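Local coordinates for protein inositol dehydrogenase (Lactobacillus casei, PDB 4MKX) that probably oxidises scyllo-inositol with NAD as hydride acceptor, as a sugar-alcohol dehydrogenase of the Gfo/Idh/MocA family, at residues Ile162-Ser167 and Met246-Ala251; Asp212-Ile217 and Ala237-Glu242; Met195-Ile200 and Gln333-Ala338; His260-Ile265 and Ile274-Glu279. All blocks are in the same frame, centred on the assembly; numbering follows the deposited sequence.

Contact 1: Ile162-Ser167 and Met246-Ala251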
loop_
_atom_site.group_PDB
_atom_site.type_symbol
_atom_site.label_atom_id
_atom_site.label_comp_id
_atom_site.label_asym_id
_atom_site.label_seq_id
_atom_site.Cartn_x
_atom_site.Cartn_y
_atom_site.Cartn_z
ATOM N N ILE A 162 -22.724 0.617 -12.460
ATOM C CA ILE A 162 -22.434 0.184 -11.103
ATOM C C ILE A 162 -23.267 -1.030 -10.727
ATOM O O ILE A 162 -24.475 -1.041 -10.900
ATOM C CB ILE A 162 -22.710 1.334 -10.127
ATOM C CG1 ILE A 162 -21.727 2.467 -10.409
ATOM C CG2 ILE A 162 -22.629 0.828 -8.684
ATOM C CD1 ILE A 162 -22.001 3.744 -9.621
ATOM N N THR A 163 -22.621 -2.078 -10.229
ATOM C CA THR A 163 -23.350 -3.276 -9.838
ATOM C C THR A 163 -23.477 -3.390 -8.317
ATOM O O THR A 163 -24.444 -3.924 -7.809
ATOM C CB THR A 163 -22.658 -4.530 -10.349
ATOM O OG1 THR A 163 -21.442 -4.692 -9.626
ATOM C CG2 THR A 163 -22.339 -4.415 -11.819
ATOM N N LEU A 164 -22.485 -2.892 -7.583
ATOM C CA LEU A 164 -22.520 -3.019 -6.132
ATOM C C LEU A 164 -21.782 -1.854 -5.487
ATOM O O LEU A 164 -20.720 -1.450 -5.951
ATOM C CB LEU A 164 -21.869 -4.342 -5.694
ATOM C CG LEU A 164 -21.921 -4.696 -4.199
ATOM C CD1 LEU A 164 -21.977 -6.201 -4.059
ATOM C CD2 LEU A 164 -20.700 -4.174 -3.455
ATOM N N ILE A 165 -22.354 -1.322 -4.415
ATOM C CA ILE A 165 -21.634 -0.347 -3.616
ATOM C C ILE A 165 -21.571 -0.848 -2.179
ATOM O O ILE A 165 -22.570 -1.276 -1.622
ATOM C CB ILE A 165 -22.304 1.033 -3.664
ATOM C CG1 ILE A 165 -22.190 1.602 -5.070
ATOM C CG2 ILE A 165 -21.594 1.983 -2.704
ATOM C CD1 ILE A 165 -22.778 3.000 -5.200
ATOM N N ARG A 166 -20.374 -0.815 -1.594
ATOM C CA ARG A 166 -20.199 -1.179 -0.192
ATOM C C ARG A 166 -19.699 0.073 0.507
ATOM O O ARG A 166 -18.741 0.689 0.058
ATOM C CB ARG A 166 -19.160 -2.295 -0.034
ATOM C CG ARG A 166 -18.827 -2.582 1.428
ATOM C CD ARG A 166 -17.796 -3.733 1.606
ATOM N NE ARG A 166 -16.515 -3.474 0.948
ATOM C CZ ARG A 166 -15.518 -2.788 1.491
ATOM N NH1 ARG A 166 -15.659 -2.267 2.705
ATOM N NH2 ARG A 166 -14.390 -2.594 0.819
ATOM N N SER A 167 -20.365 0.476 1.575
ATOM C CA SER A 167 -19.898 1.643 2.313
ATOM C C SER A 167 -19.866 1.373 3.810
ATOM O O SER A 167 -20.802 0.801 4.376
ATOM C CB SER A 167 -20.757 2.873 1.967
ATOM O OG SER A 167 -20.012 4.066 2.163
ATOM N N MET A 246 -26.982 -3.649 -6.067
ATOM C CA MET A 246 -26.805 -4.128 -4.717
ATOM C C MET A 246 -26.022 -3.117 -3.914
ATOM O O MET A 246 -25.154 -2.446 -4.443
ATOM C CB MET A 246 -26.068 -5.461 -4.755
ATOM C CG MET A 246 -26.824 -6.497 -5.552
ATOM S SD MET A 246 -25.903 -8.016 -5.768
ATOM C CE MET A 246 -24.732 -7.553 -7.009
ATOM N N ALA A 247 -26.337 -3.023 -2.632
ATOM C CA ALA A 247 -25.536 -2.191 -1.741
ATOM C C ALA A 247 -25.370 -2.873 -0.401
ATOM O O ALA A 247 -26.252 -3.578 0.071
ATOM C CB ALA A 247 -26.151 -0.806 -1.563
ATOM N N ILE A 248 -24.204 -2.666 0.195
ATOM C CA ILE A 248 -23.878 -3.239 1.487
ATOM C C ILE A 248 -23.461 -2.101 2.394
ATOM O O ILE A 248 -22.654 -1.257 1.994
ATOM C CB ILE A 248 -22.691 -4.206 1.353
ATOM C CG1 ILE A 248 -23.090 -5.397 0.484
ATOM C CG2 ILE A 248 -22.232 -4.689 2.722
ATOM C CD1 ILE A 248 -21.954 -6.311 0.163
ATOM N N LEU A 249 -24.021 -2.047 3.599
ATOM C CA LEU A 249 -23.608 -1.033 4.567
ATOM C C LEU A 249 -23.068 -1.687 5.820
ATOM O O LEU A 249 -23.568 -2.714 6.246
ATOM C CB LEU A 249 -24.791 -0.158 4.976
ATOM C CG LEU A 249 -25.443 0.705 3.914
ATOM C CD1 LEU A 249 -26.518 1.567 4.570
ATOM C CD2 LEU A 249 -24.397 1.567 3.235
ATOM N N VAL A 250 -22.049 -1.083 6.417
ATOM C CA VAL A 250 -21.671 -1.447 7.778
ATOM C C VAL A 250 -21.537 -0.146 8.550
ATOM O O VAL A 250 -20.971 0.823 8.050
ATOM C CB VAL A 250 -20.358 -2.247 7.848
ATOM C CG1 VAL A 250 -19.912 -2.378 9.301
ATOM C CG2 VAL A 250 -20.538 -3.629 7.251
ATOM N N ALA A 251 -22.111 -0.109 9.746
ATOM C CA ALA A 251 -22.029 1.064 10.608
ATOM C C ALA A 251 -21.571 0.579 11.962
ATOM O O ALA A 251 -21.925 -0.513 12.398
ATOM C CB ALA A 251 -23.373 1.749 10.725
#

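Contact 2: Asp212-Ile217 and Ala237-Glu242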
loop_
_atom_site.group_PDB
_atom_site.type_symbol
_atom_site.label_atom_id
_atom_site.label_comp_id
_atom_site.label_asym_id
_atom_site.label_seq_id
_atom_site.Cartn_x
_atom_site.Cartn_y
_atom_site.Cartn_z
ATOM N N ASP A 212 -34.813 0.065 -2.775
ATOM C CA ASP A 212 -36.111 -0.615 -2.781
ATOM C C ASP A 212 -36.374 -1.369 -1.486
ATOM O O ASP A 212 -37.302 -1.050 -0.751
ATOM C CB ASP A 212 -36.215 -1.567 -3.972
ATOM C CG ASP A 212 -37.595 -2.204 -4.094
ATOM O OD1 ASP A 212 -38.584 -1.571 -3.668
ATOM O OD2 ASP A 212 -37.685 -3.328 -4.619
ATOM N N LYS A 213 -35.566 -2.385 -1.196
ATOM C CA LYS A 213 -35.781 -3.120 0.038
ATOM C C LYS A 213 -34.479 -3.397 0.763
ATOM O O LYS A 213 -33.421 -3.440 0.143
ATOM C CB LYS A 213 -36.569 -4.409 -0.202
ATOM C CG LYS A 213 -35.982 -5.314 -1.247
ATOM C CD LYS A 213 -36.878 -6.539 -1.458
ATOM C CE LYS A 213 -38.135 -6.174 -2.215
ATOM N NZ LYS A 213 -39.103 -7.306 -2.276
ATOM N N VAL A 214 -34.576 -3.543 2.078
ATOM C CA VAL A 214 -33.408 -3.662 2.941
ATOM C C VAL A 214 -33.622 -4.714 4.020
ATOM O O VAL A 214 -34.754 -5.006 4.425
ATOM C CB VAL A 214 -33.097 -2.323 3.653
ATOM C CG1 VAL A 214 -32.928 -1.197 2.645
ATOM C CG2 VAL A 214 -34.192 -1.967 4.642
ATOM N N TRP A 215 -32.523 -5.302 4.476
ATOM C CA TRP A 215 -32.525 -6.101 5.691
ATOM C C TRP A 215 -31.315 -5.624 6.467
ATOM O O TRP A 215 -30.280 -5.345 5.873
ATOM C CB TRP A 215 -32.404 -7.599 5.371
ATOM C CG TRP A 215 -32.428 -8.497 6.585
ATOM C CD1 TRP A 215 -33.197 -8.349 7.710
ATOM C CD2 TRP A 215 -31.650 -9.684 6.787
ATOM N NE1 TRP A 215 -32.942 -9.371 8.593
ATOM C CE2 TRP A 215 -31.983 -10.194 8.059
ATOM C CE3 TRP A 215 -30.691 -10.352 6.021
ATOM C CZ2 TRP A 215 -31.409 -11.361 8.572
ATOM C CZ3 TRP A 215 -30.116 -11.511 6.531
ATOM C CH2 TRP A 215 -30.478 -12.004 7.798
ATOM N N ALA A 216 -31.451 -5.498 7.779
ATOM C CA ALA A 216 -30.357 -5.040 8.617
ATOM C C ALA A 216 -30.295 -5.893 9.863
ATOM O O ALA A 216 -31.332 -6.285 10.435
ATOM C CB ALA A 216 -30.515 -3.559 8.981
ATOM N N ILE A 217 -29.074 -6.204 10.270
ATOM C CA ILE A 217 -28.833 -6.944 11.496
ATOM C C ILE A 217 -27.767 -6.226 12.307
ATOM O O ILE A 217 -27.090 -5.330 11.814
ATOM C CB ILE A 217 -28.405 -8.409 11.231
ATOM C CG1 ILE A 217 -27.089 -8.481 10.453
ATOM C CG2 ILE A 217 -29.491 -9.171 10.478
ATOM C CD1 ILE A 217 -26.684 -9.934 10.123
ATOM N N ALA A 237 -26.055 -4.133 6.767
ATOM C CA ALA A 237 -27.270 -4.146 5.982
ATOM C C ALA A 237 -27.006 -4.535 4.548
ATOM O O ALA A 237 -25.949 -4.227 3.977
ATOM C CB ALA A 237 -27.942 -2.773 6.043
ATOM N N LEU A 238 -27.989 -5.203 3.950
ATOM C CA LEU A 238 -27.952 -5.493 2.532
ATOM C C LEU A 238 -29.162 -4.803 1.916
ATOM O O LEU A 238 -30.248 -4.832 2.483
ATOM C CB LEU A 238 -28.033 -6.998 2.301
ATOM C CG LEU A 238 -27.984 -7.487 0.862
ATOM C CD1 LEU A 238 -26.678 -7.081 0.187
ATOM C CD2 LEU A 238 -28.167 -9.007 0.876
ATOM N N MET A 239 -28.960 -4.171 0.772
ATOM C CA MET A 239 -30.009 -3.367 0.159
ATOM C C MET A 239 -30.096 -3.690 -1.314
ATOM O O MET A 239 -29.086 -3.862 -1.996
ATOM C CB MET A 239 -29.705 -1.878 0.354
ATOM C CG MET A 239 -29.446 -1.518 1.792
ATOM S SD MET A 239 -29.441 0.257 2.069
ATOM C CE MET A 239 -28.087 0.715 1.013
ATOM N N GLN A 240 -31.322 -3.765 -1.815
ATOM C CA GLN A 240 -31.528 -3.982 -3.222
ATOM C C GLN A 240 -32.122 -2.686 -3.734
ATOM O O GLN A 240 -33.108 -2.194 -3.179
ATOM C CB GLN A 240 -32.535 -5.103 -3.411
ATOM C CG GLN A 240 -32.711 -5.558 -4.835
ATOM C CD GLN A 240 -33.467 -6.882 -4.880
ATOM O OE1 GLN A 240 -34.535 -7.014 -4.277
ATOM N NE2 GLN A 240 -32.904 -7.864 -5.561
ATOM N N LEU A 241 -31.510 -2.128 -4.768
ATOM C CA LEU A 241 -31.991 -0.855 -5.311
ATOM C C LEU A 241 -33.019 -1.140 -6.408
ATOM O O LEU A 241 -33.240 -2.297 -6.765
ATOM C CB LEU A 241 -30.828 -0.028 -5.845
ATOM C CG LEU A 241 -30.009 0.799 -4.844
ATOM C CD1 LEU A 241 -29.448 -0.012 -3.677
ATOM C CD2 LEU A 241 -28.887 1.521 -5.579
ATOM N N GLU A 242 -33.640 -0.088 -6.941
ATOM C CA GLU A 242 -34.753 -0.248 -7.884
ATOM C C GLU A 242 -34.445 -1.049 -9.153
ATOM O O GLU A 242 -35.342 -1.685 -9.715
ATOM C CB GLU A 242 -35.315 1.125 -8.268
ATOM C CG GLU A 242 -34.446 1.867 -9.262
ATOM C CD GLU A 242 -34.879 3.298 -9.457
ATOM O OE1 GLU A 242 -36.096 3.579 -9.344
ATOM O OE2 GLU A 242 -33.993 4.142 -9.712
HETATM O O HOH W 1 -35.767 -3.825 -6.749
#

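Contact 3: Met195-Ile200 and Gln333-Ala338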
loop_
_atom_site.group_PDB
_atom_site.type_symbol
_atom_site.label_atom_id
_atom_site.label_comp_id
_atom_site.label_asym_id
_atom_site.label_seq_id
_atom_site.Cartn_x
_atom_site.Cartn_y
_atom_site.Cartn_z
ATOM N N MET A 195 -25.286 7.060 11.827
ATOM C CA MET A 195 -24.034 6.740 11.143
ATOM C C MET A 195 -24.139 6.521 9.633
ATOM O O MET A 195 -23.155 6.697 8.916
ATOM C CB MET A 195 -23.398 5.488 11.774
ATOM C CG MET A 195 -22.882 5.695 13.179
ATOM S SD MET A 195 -21.605 6.965 13.236
ATOM C CE MET A 195 -20.251 6.115 12.420
ATOM N N SER A 196 -25.309 6.118 9.147
ATOM C CA SER A 196 -25.395 5.653 7.768
ATOM C C SER A 196 -26.050 6.616 6.789
ATOM O O SER A 196 -26.113 6.317 5.601
ATOM C CB SER A 196 -26.140 4.318 7.712
ATOM O OG SER A 196 -25.512 3.371 8.556
ATOM N N ILE A 197 -26.559 7.745 7.279
ATOM C CA ILE A 197 -27.214 8.695 6.395
ATOM C C ILE A 197 -26.283 9.182 5.286
ATOM O O ILE A 197 -26.704 9.296 4.141
ATOM C CB ILE A 197 -27.823 9.893 7.168
ATOM C CG1 ILE A 197 -29.026 9.416 7.975
ATOM C CG2 ILE A 197 -28.303 10.967 6.204
ATOM C CD1 ILE A 197 -29.993 10.528 8.367
ATOM N N HIS A 198 -25.013 9.437 5.606
ATOM C CA HIS A 198 -24.082 9.867 4.575
ATOM C C HIS A 198 -23.830 8.761 3.560
ATOM O O HIS A 198 -23.618 9.034 2.375
ATOM C CB HIS A 198 -22.747 10.304 5.167
ATOM C CG HIS A 198 -22.813 11.560 5.974
ATOM N ND1 HIS A 198 -23.160 12.778 5.432
ATOM C CD2 HIS A 198 -22.549 11.789 7.283
ATOM C CE1 HIS A 198 -23.123 13.702 6.376
ATOM N NE2 HIS A 198 -22.742 13.129 7.507
ATOM N N ASP A 199 -23.840 7.514 4.020
ATOM C CA ASP A 199 -23.652 6.385 3.120
ATOM C C ASP A 199 -24.845 6.212 2.183
ATOM O O ASP A 199 -24.675 5.952 0.994
ATOM C CB ASP A 199 -23.413 5.106 3.923
ATOM C CG ASP A 199 -22.111 5.141 4.693
ATOM O OD1 ASP A 199 -21.054 5.378 4.070
ATOM O OD2 ASP A 199 -22.143 4.937 5.922
ATOM N N ILE A 200 -26.048 6.372 2.724
ATOM C CA ILE A 200 -27.250 6.344 1.901
ATOM C C ILE A 200 -27.172 7.422 0.827
ATOM O O ILE A 200 -27.401 7.157 -0.353
ATOM C CB ILE A 200 -28.512 6.486 2.763
ATOM C CG1 ILE A 200 -28.726 5.201 3.576
ATOM C CG2 ILE A 200 -29.739 6.743 1.892
ATOM C CD1 ILE A 200 -29.607 5.400 4.781
ATOM N N GLN A 333 -35.251 11.286 1.353
ATOM C CA GLN A 333 -34.905 9.900 1.028
ATOM C C GLN A 333 -33.853 9.333 1.967
ATOM O O GLN A 333 -33.892 8.142 2.300
ATOM C CB GLN A 333 -34.447 9.759 -0.416
ATOM C CG GLN A 333 -35.527 10.084 -1.446
ATOM C CD GLN A 333 -36.744 9.178 -1.348
ATOM O OE1 GLN A 333 -36.679 8.071 -0.807
ATOM N NE2 GLN A 333 -37.868 9.652 -1.869
ATOM N N GLY A 334 -32.913 10.171 2.392
ATOM C CA GLY A 334 -31.910 9.732 3.348
ATOM C C GLY A 334 -32.551 9.304 4.655
ATOM O O GLY A 334 -32.222 8.269 5.223
ATOM N N THR A 335 -33.498 10.098 5.136
ATOM C CA THR A 335 -34.166 9.781 6.387
ATOM C C THR A 335 -35.050 8.546 6.222
ATOM O O THR A 335 -35.095 7.677 7.094
ATOM C CB THR A 335 -35.010 10.969 6.860
ATOM O OG1 THR A 335 -34.141 11.922 7.476
ATOM C CG2 THR A 335 -36.032 10.525 7.868
ATOM N N LYS A 336 -35.724 8.460 5.084
ATOM C CA LYS A 336 -36.629 7.345 4.833
ATOM C C LYS A 336 -35.884 6.014 4.832
ATOM O O LYS A 336 -36.319 5.065 5.484
ATOM C CB LYS A 336 -37.347 7.530 3.503
ATOM C CG LYS A 336 -38.373 6.452 3.210
ATOM C CD LYS A 336 -38.959 6.614 1.815
ATOM C CE LYS A 336 -39.793 7.863 1.738
ATOM N NZ LYS A 336 -40.721 7.919 2.900
ATOM N N ALA A 337 -34.772 5.957 4.106
ATOM C CA ALA A 337 -33.986 4.718 4.020
ATOM C C ALA A 337 -33.426 4.353 5.382
ATOM O O ALA A 337 -33.399 3.175 5.751
ATOM C CB ALA A 337 -32.873 4.836 2.984
ATOM N N ALA A 338 -32.979 5.350 6.135
ATOM C CA ALA A 338 -32.457 5.090 7.472
ATOM C C ALA A 338 -33.536 4.534 8.405
ATOM O O ALA A 338 -33.282 3.615 9.184
ATOM C CB ALA A 338 -31.812 6.352 8.056
#

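Contact 4: His260-Ile265 and Ile274-Glu279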
loop_
_atom_site.group_PDB
_atom_site.type_symbol
_atom_site.label_atom_id
_atom_site.label_comp_id
_atom_site.label_asym_id
_atom_site.label_seq_id
_atom_site.Cartn_x
_atom_site.Cartn_y
_atom_site.Cartn_z
ATOM N N HIS A 260 -13.090 5.002 10.461
ATOM C CA HIS A 260 -13.060 4.231 9.221
ATOM C C HIS A 260 -14.272 4.556 8.373
ATOM O O HIS A 260 -15.379 4.108 8.661
ATOM C CB HIS A 260 -13.005 2.729 9.484
ATOM C CG HIS A 260 -12.750 1.918 8.249
ATOM N ND1 HIS A 260 -11.519 1.366 7.960
ATOM C CD2 HIS A 260 -13.558 1.593 7.212
ATOM C CE1 HIS A 260 -11.587 0.709 6.818
ATOM N NE2 HIS A 260 -12.815 0.826 6.342
ATOM N N VAL A 261 -14.057 5.351 7.333
ATOM C CA VAL A 261 -15.098 5.647 6.351
ATOM C C VAL A 261 -14.541 5.257 4.994
ATOM O O VAL A 261 -13.528 5.792 4.540
ATOM C CB VAL A 261 -15.499 7.123 6.370
ATOM C CG1 VAL A 261 -16.410 7.447 5.206
ATOM C CG2 VAL A 261 -16.231 7.430 7.667
ATOM N N GLU A 262 -15.180 4.283 4.373
ATOM C CA GLU A 262 -14.647 3.661 3.174
ATOM C C GLU A 262 -15.830 3.399 2.259
ATOM O O GLU A 262 -16.895 2.999 2.723
ATOM C CB GLU A 262 -13.972 2.327 3.521
ATOM C CG GLU A 262 -13.458 1.538 2.299
ATOM C CD GLU A 262 -13.108 0.112 2.616
ATOM O OE1 GLU A 262 -13.366 -0.335 3.761
ATOM O OE2 GLU A 262 -12.585 -0.593 1.716
ATOM N N THR A 263 -15.658 3.665 0.966
ATOM C CA THR A 263 -16.705 3.361 -0.005
ATOM C C THR A 263 -16.097 2.641 -1.185
ATOM O O THR A 263 -15.143 3.118 -1.797
ATOM C CB THR A 263 -17.398 4.642 -0.479
ATOM O OG1 THR A 263 -17.979 5.285 0.658
ATOM C CG2 THR A 263 -18.520 4.313 -1.453
ATOM N N GLU A 264 -16.673 1.489 -1.510
ATOM C CA GLU A 264 -16.213 0.656 -2.604
ATOM C C GLU A 264 -17.295 0.638 -3.670
ATOM O O GLU A 264 -18.477 0.466 -3.358
ATOM C CB GLU A 264 -16.014 -0.762 -2.074
ATOM C CG GLU A 264 -15.876 -1.830 -3.107
ATOM C CD GLU A 264 -15.846 -3.183 -2.453
ATOM O OE1 GLU A 264 -14.777 -3.544 -1.915
ATOM O OE2 GLU A 264 -16.890 -3.869 -2.425
ATOM N N ILE A 265 -16.893 0.824 -4.923
ATOM C CA ILE A 265 -17.839 0.775 -6.033
ATOM C C ILE A 265 -17.355 -0.289 -7.018
ATOM O O ILE A 265 -16.240 -0.207 -7.534
ATOM C CB ILE A 265 -17.922 2.147 -6.740
ATOM C CG1 ILE A 265 -18.241 3.258 -5.731
ATOM C CG2 ILE A 265 -19.009 2.119 -7.811
ATOM C CD1 ILE A 265 -18.148 4.634 -6.318
ATOM N N ILE A 274 -12.610 4.140 -2.144
ATOM C CA ILE A 274 -12.275 5.429 -1.581
ATOM C C ILE A 274 -11.915 5.168 -0.127
ATOM O O ILE A 274 -12.750 4.713 0.648
ATOM C CB ILE A 274 -13.474 6.366 -1.676
ATOM C CG1 ILE A 274 -13.908 6.466 -3.141
ATOM C CG2 ILE A 274 -13.130 7.725 -1.089
ATOM C CD1 ILE A 274 -15.380 6.729 -3.320
ATOM N N ALA A 275 -10.646 5.416 0.208
ATOM C CA ALA A 275 -10.090 5.194 1.545
ATOM C C ALA A 275 -10.262 3.763 2.030
ATOM O O ALA A 275 -10.780 3.521 3.118
ATOM C CB ALA A 275 -10.650 6.190 2.557
ATOM N N GLN A 276 -9.806 2.836 1.196
ATOM C CA GLN A 276 -9.653 1.429 1.554
ATOM C C GLN A 276 -9.119 1.301 2.975
ATOM O O GLN A 276 -9.618 0.491 3.771
ATOM C CB GLN A 276 -8.681 0.818 0.550
ATOM C CG GLN A 276 -8.332 -0.614 0.765
ATOM C CD GLN A 276 -7.638 -1.188 -0.439
ATOM O OE1 GLN A 276 -8.247 -1.913 -1.208
ATOM N NE2 GLN A 276 -6.355 -0.871 -0.607
ATOM N N VAL A 277 -8.115 2.116 3.297
ATOM C CA VAL A 277 -7.727 2.319 4.687
ATOM C C VAL A 277 -7.622 3.821 4.932
ATOM O O VAL A 277 -7.313 4.591 4.014
ATOM C CB VAL A 277 -6.409 1.601 5.028
ATOM C CG1 VAL A 277 -6.586 0.073 4.958
ATOM C CG2 VAL A 277 -5.312 2.061 4.088
ATOM N N PRO A 278 -7.914 4.263 6.162
ATOM C CA PRO A 278 -7.986 5.713 6.369
ATOM C C PRO A 278 -6.617 6.343 6.613
ATOM O O PRO A 278 -6.295 6.693 7.747
ATOM C CB PRO A 278 -8.854 5.846 7.624
ATOM C CG PRO A 278 -8.684 4.540 8.363
ATOM C CD PRO A 278 -8.427 3.481 7.309
ATOM N N GLU A 279 -5.831 6.503 5.556
ATOM C CA GLU A 279 -4.480 7.039 5.693
ATOM C C GLU A 279 -4.489 8.464 6.247
ATOM O O GLU A 279 -5.213 9.336 5.743
ATOM C CB GLU A 279 -3.785 7.038 4.333
ATOM C CG GLU A 279 -3.813 5.705 3.637
ATOM C CD GLU A 279 -3.464 5.810 2.165
ATOM O OE1 GLU A 279 -3.187 6.931 1.686
ATOM O OE2 GLU A 279 -3.460 4.762 1.492
HETATM O O HOH W 2 -11.326 4.146 5.705
#

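Contact 1: Ile162-Ser167 and Met246-Ala251
Leu164 to Ser167 run parallel to Met246 to Leu249, the axes of the two short strands 4.6 Å apart and only 8° from exact alignment. Five backbone hydrogen bonds join them in the staggered manner of parallel strands: Met246 N to Thr163 O, Ile165 N to Met246 O, Ile248 N to Ile165 O (2.8 Å), Ser167 N to Ile248 O and Val250 N to Ser167 O. One face carries Leu164, Arg166, Met246 and Ile248. With CG set anti to N (chi1 -175°), Leu164 brings its CD1 4.2 Å from both Met246 CB and Ile248 CD1, bridging two next-but-one residues of the partner strand. Met246 bends at its last torsion (chi3 -76°), which returns its CE to 3.7 Å from Thr163 O. This parallel pair lies inside the mixed sheet of the C-terminal domain, flanked by antiparallel strands 260-267 and 234-241; against the former, Thr163 and Leu164 form a classic beta bulge facing Ile266. Arg166 crosses Ile248 obliquely, its CG 4.2 Å from Ile248 CB, and sends its guanidinium away to salt bridges with Glu262 and Glu264. The same face meets the second subunit, where Ile248 packs on its counterpart. On the face turned to helix 197-207, Leu249 CD2 rests 4.1 Å from Ser167 CB, while Ser167 OG is hydrogen-bonded to Asp199.

Contact 2: Asp212-Ile217 and Ala237-Glu242
Val214 and Met239 lie side by side and point the same way, a non-hydrogen-bonded pair in which the flank of one side chain rests along the other. Val214 holds CG1 beside its own backbone N (chi1 -55°), which puts that methyl 3.6 Å from Met239 CG and 3.8 Å from Met239 SD. The next pair on this face is smaller: Ala216 CB and Ala237 CB meet at 4.0 Å in the other non-hydrogen-bonded pair. Helix 328-347 covers the face, with Leu341 reaching both Val214 and Ala237.

The other face has a different character. Lys213 and Gln240 also run alongside each other, the lysine's CD 3.7 Å from Gln240 OE1, a contact of its aliphatic part; that oxygen is hydrogen-bonded to Asn348 of the second subunit. Trp215 and Leu238 share this face, and the indole packs on Trp215 of the second subunit.

Between the faces, antiparallel backbone bonds pair Trp215 with Leu238 in both directions, and Gln240 N gives to Lys213 O at 2.9 Å. Gln240 O accepts from both Asp212 N and Lys213 N, in the carbonyl plane, as the classic beta bulge at Asp212 and Lys213 brings two N-H groups to one carbonyl. A water then links Asp212 OD2 to Leu241 O. The chemistry thus divides the sheet: an apolar face for the protein's own helices, and a mixed one for the neighbouring subunit.

Contact 3: Met195-Ile200 and Gln333-Ala338
Helix against helix, above one face of the C-terminal sheet, is the setting in which Ile197 and Ile200 of helix 197-207 meet Gly334, Ala337 and Ala338 of helix 328-347. No hydrogen bond joins the two segments; the contact consists of branched side chains laid on small residues. Ile200 does most of the touching. Its CG1 branch lies beside the backbone N (chi1 -71°) and extends onward, so that CD1 comes to 3.6 Å from Ala338 N and 3.8 Å from Ala337 CB. The second branch approaches the same alanine: Ile200 CG2 is also 3.8 Å from Ala337 CB, and 4.0 Å from Gly334 CA. The methyl of Ala337 is therefore held in the fork of the isoleucine, while CD1 lies against the helix backbone itself. One turn earlier Ile197 adds a lighter touch, its CG1 4.1 Å from Ala338 CB. Cutting Ile200 back to an alanine is likely to open a gap between the helices, leaving the Ala337 methyl without either branch of its fork and Ala338 with Ile197 as its one remaining side-chain partner across the contact.

Beyond the pair, Ile197 packs on Pro112 and Phe139, and Thr335 OG1 is hydrogen-bonded to Gly114 O and touches Ile120 of helix 117-128. The contact thus borders elements that belong to the NAD-binding Rossmann family region. On the side of helix 197-207 turned to the sheet, Asp199 makes a salt bridge with Arg141 and a hydrogen bond with Ser169. Helices 197-207 and 328-347 pack on each other over one face of the sheet, as in the alpha/beta C-terminal domain of Gfo/Idh/MocA proteins.

Contact 4: His260-Ile265 and Ile274-Glu279
Both His260 (chi1 -171°) and Glu262 (chi1 176°) hold CG opposite their own backbone N, and this shared turn sets imidazole and carboxylate next to each other along the loop Ala275-Pro278. His260 NE2 donates to Glu262 OE1 at 2.9 Å; the oxygen lies in the ring plane but is met on its anti side, 34° out of the carboxylate plane. Across the contact, His260 CE1 stands 3.6 Å from Gln276 O, and Pro278 CD comes obliquely to 3.8 Å from His260 ND1. Extended beyond CG, the Glu262 chain passes Ala275 O and ends with OE2 3.6 Å from Gln276 CA.

A water sits over the centre of the imidazole and donates to Ala275 O at 2.7 Å, with a weak second bond to Val261 O. Further along, Thr263 and Ile274 form an antiparallel hydrogen-bonded pair, with Ile274 N to Thr263 O at 2.8 Å, and Ile274 CD1 lies 4.1 Å from Thr263 CB. At Ile274 the sheet runs on into the third subunit.

Besides Arg166, Glu262 meets Arg273 of the second subunit in a salt bridge. A leucine in its place would probably leave both arginines without this counter-charge and His260 NE2 without its acceptor. The buried carboxylate is gripped by one imidazole and two guanidinium groups, which is likely to stabilise its negative charge and sets the strand at the subunit boundary, where that Arg273 also hydrogen-bonds Gln276 O.

Contacts 1, 2 and 4 lie along one sheet. Contact 1 shares bonds with contact 2, where Met239 N meets Ala247 O at 2.9 Å, their centres about 9 Å apart; about 12 Å separates its centre from that of contact 4, which it meets through the hydroxyls Ser167 OG and Thr263 OG1, 2.8 Å apart. Contacts 2 and 4 do not touch, their nearest atoms about 10 Å apart, yet both reach the second subunit. Contact 3 belongs to the helical layer and packs on contact 1, with Leu249 CD2 3.7 Å from Asp199 CB. Contact 2 is nested within the chain loops closed by contacts 1 and 3. The structure is the apo form.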